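Local coordinates for protein ketosynthase (Streptomyces sp. MSC090213JE08, PDB 6KXD) that probably catalyses chain-elongating condensation of acyl-ACP with malonyl-ACP, releasing carbon dioxide, as the ketosynthase of a highly reducing type II polyketide synthase, at residues F15-S20 and E26-G31. Numbering follows the deposited sequence.
Sequences FGVISS and EEYTAG
Ser19 OG, which lies 3.5 Å from Tyr28 CD1 at an oblique angle to the ring, is gripped from its own side of the contact by Ile21 N and Gly22 O, both hydrogen-bonded to it. This small hydroxyl pins the chain reversal in a strand-turn-helix unit of the thiolase-like ketosynthase fold, where strand 10-19 turns back through the short antiparallel strand 22-23 into helix 24-34. Serine suits this buried place because its short hydroxyl meets two backbone groups of the link while lying beside the tyrosine ring.

The helix packs back on the strand chiefly through Val17 and Tyr28, whose side chains cross at about a right angle. Val17 CG1 makes a CH-pi contact over one face, 3.8 Å from the centroid of the Tyr28 ring and 25° off its normal. Displaced toward the CB end of the ring, Val17 CG1 comes closest to Tyr28 CG, at 3.5 Å. The second methyl, Val17 CG2, reaches Tyr28 CD2 at 3.7 Å, and a beta-branched residue thus fits both the extended strand and the broad ring. On Tyr28, CG anti to the backbone N (chi1 -176°) carries the ring across Val17 and Ser19.

Helix 341-355 meets both residues: Val17 touches Leu344 and Ile347, while Tyr28 touches Leu351. Were Tyr28 replaced by an alanine, Val17 CG1 would probably lose its aromatic cover and the Leu344 carbonyl its phenol partner. That bond, from Tyr28 OH to Leu344 O, satisfies the phenol's buried polar end.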
loop_
_atom_site.group_PDB
_atom_site.type_symbol
_atom_site.label_atom_id
_atom_site.label_comp_id
_atom_site.label_asym_id
_atom_site.label_seq_id
_atom_site.Cartn_x
_atom_site.Cartn_y
_atom_site.Cartn_z
ATOM N N PHE A 15 20.870 4.662 -0.975
ATOM C CA PHE A 15 20.062 4.872 0.200
ATOM C C PHE A 15 19.778 6.351 0.352
ATOM O O PHE A 15 20.690 7.183 0.276
ATOM C CB PHE A 15 20.767 4.436 1.490
ATOM C CG PHE A 15 21.106 2.971 1.601
ATOM C CD1 PHE A 15 20.272 1.999 1.079
ATOM C CD2 PHE A 15 22.238 2.560 2.295
ATOM C CE1 PHE A 15 20.577 0.655 1.213
ATOM C CE2 PHE A 15 22.529 1.216 2.450
ATOM C CZ PHE A 15 21.699 0.263 1.905
ATOM N N GLY A 16 18.512 6.666 0.572
ATOM C CA GLY A 16 18.105 7.972 0.916
ATOM C C GLY A 16 17.387 7.934 2.244
ATOM O O GLY A 16 16.508 7.105 2.416
ATOM N N VAL A 17 17.724 8.871 3.133
ATOM C CA VAL A 17 17.249 8.866 4.527
ATOM C C VAL A 17 16.923 10.288 4.981
ATOM O O VAL A 17 17.794 11.172 4.935
ATOM C CB VAL A 17 18.292 8.258 5.487
ATOM C CG1 VAL A 17 17.766 8.295 6.926
ATOM C CG2 VAL A 17 18.719 6.860 5.094
ATOM N N ILE A 18 15.693 10.458 5.470
ATOM C CA ILE A 18 15.180 11.554 6.229
ATOM C C ILE A 18 14.690 10.963 7.541
ATOM O O ILE A 18 13.684 10.289 7.537
ATOM C CB ILE A 18 13.988 12.246 5.552
ATOM C CG1 ILE A 18 14.311 12.817 4.168
ATOM C CG2 ILE A 18 13.428 13.303 6.475
ATOM C CD1 ILE A 18 14.991 14.154 4.217
ATOM N N SER A 19 15.372 11.224 8.650
ATOM C CA SER A 19 15.011 10.534 9.888
ATOM C C SER A 19 15.235 11.466 11.070
ATOM O O SER A 19 15.944 12.480 10.960
ATOM C CB SER A 19 15.803 9.253 10.046
ATOM O OG SER A 19 17.010 9.477 10.756
ATOM N N SER A 20 14.664 11.037 12.194
ATOM C CA SER A 20 14.718 11.731 13.453
ATOM C C SER A 20 16.142 11.700 14.023
ATOM O O SER A 20 16.375 12.458 14.934
ATOM C CB SER A 20 13.702 11.162 14.426
ATOM O OG SER A 20 14.025 9.820 14.727
ATOM N N GLU A 26 25.165 9.421 5.500
ATOM C CA GLU A 26 26.266 9.710 6.454
ATOM C C GLU A 26 25.698 9.986 7.844
ATOM O O GLU A 26 26.045 9.289 8.776
ATOM C CB GLU A 26 27.104 10.918 6.047
ATOM C CG GLU A 26 28.385 10.570 5.336
ATOM C CD GLU A 26 29.174 11.827 5.013
ATOM O OE1 GLU A 26 29.720 12.452 5.965
ATOM O OE2 GLU A 26 29.183 12.215 3.825
ATOM N N GLU A 27 24.850 11.015 7.941
ATOM C CA GLU A 27 24.174 11.415 9.180
ATOM C C GLU A 27 23.484 10.195 9.813
ATOM O O GLU A 27 23.413 10.086 11.028
ATOM C CB GLU A 27 23.120 12.479 8.914
ATOM C CG GLU A 27 23.496 13.917 9.228
ATOM C CD GLU A 27 22.386 14.670 9.961
ATOM O OE1 GLU A 27 22.545 14.939 11.170
ATOM O OE2 GLU A 27 21.351 14.986 9.334
ATOM N N TYR A 28 22.945 9.290 8.982
ATOM C CA TYR A 28 22.100 8.209 9.488
ATOM C C TYR A 28 22.980 7.083 9.999
ATOM O O TYR A 28 22.725 6.556 11.063
ATOM C CB TYR A 28 21.159 7.689 8.400
ATOM C CG TYR A 28 20.175 6.637 8.860
ATOM C CD1 TYR A 28 19.266 6.916 9.857
ATOM C CD2 TYR A 28 20.108 5.402 8.240
ATOM C CE1 TYR A 28 18.331 5.976 10.274
ATOM C CE2 TYR A 28 19.175 4.451 8.628
ATOM C CZ TYR A 28 18.299 4.733 9.664
ATOM O OH TYR A 28 17.357 3.812 10.033
ATOM N N THR A 29 24.031 6.741 9.247
ATOM C CA THR A 29 24.996 5.799 9.726
ATOM C C THR A 29 25.588 6.280 11.069
ATOM O O THR A 29 25.879 5.447 11.942
ATOM C CB THR A 29 26.118 5.575 8.716
ATOM O OG1 THR A 29 25.520 5.316 7.442
ATOM C CG2 THR A 29 27.019 4.435 9.120
ATOM N N ALA A 30 25.755 7.601 11.225
ATOM C CA ALA A 30 26.317 8.197 12.455
ATOM C C ALA A 30 25.324 7.964 13.589
ATOM O O ALA A 30 25.706 7.448 14.637
ATOM C CB ALA A 30 26.590 9.681 12.307
ATOM N N GLY A 31 24.065 8.356 13.349
ATOM C CA GLY A 31 23.004 8.270 14.346
ATOM C C GLY A 31 22.865 6.850 14.851
ATOM O O GLY A 31 22.747 6.633 16.059
#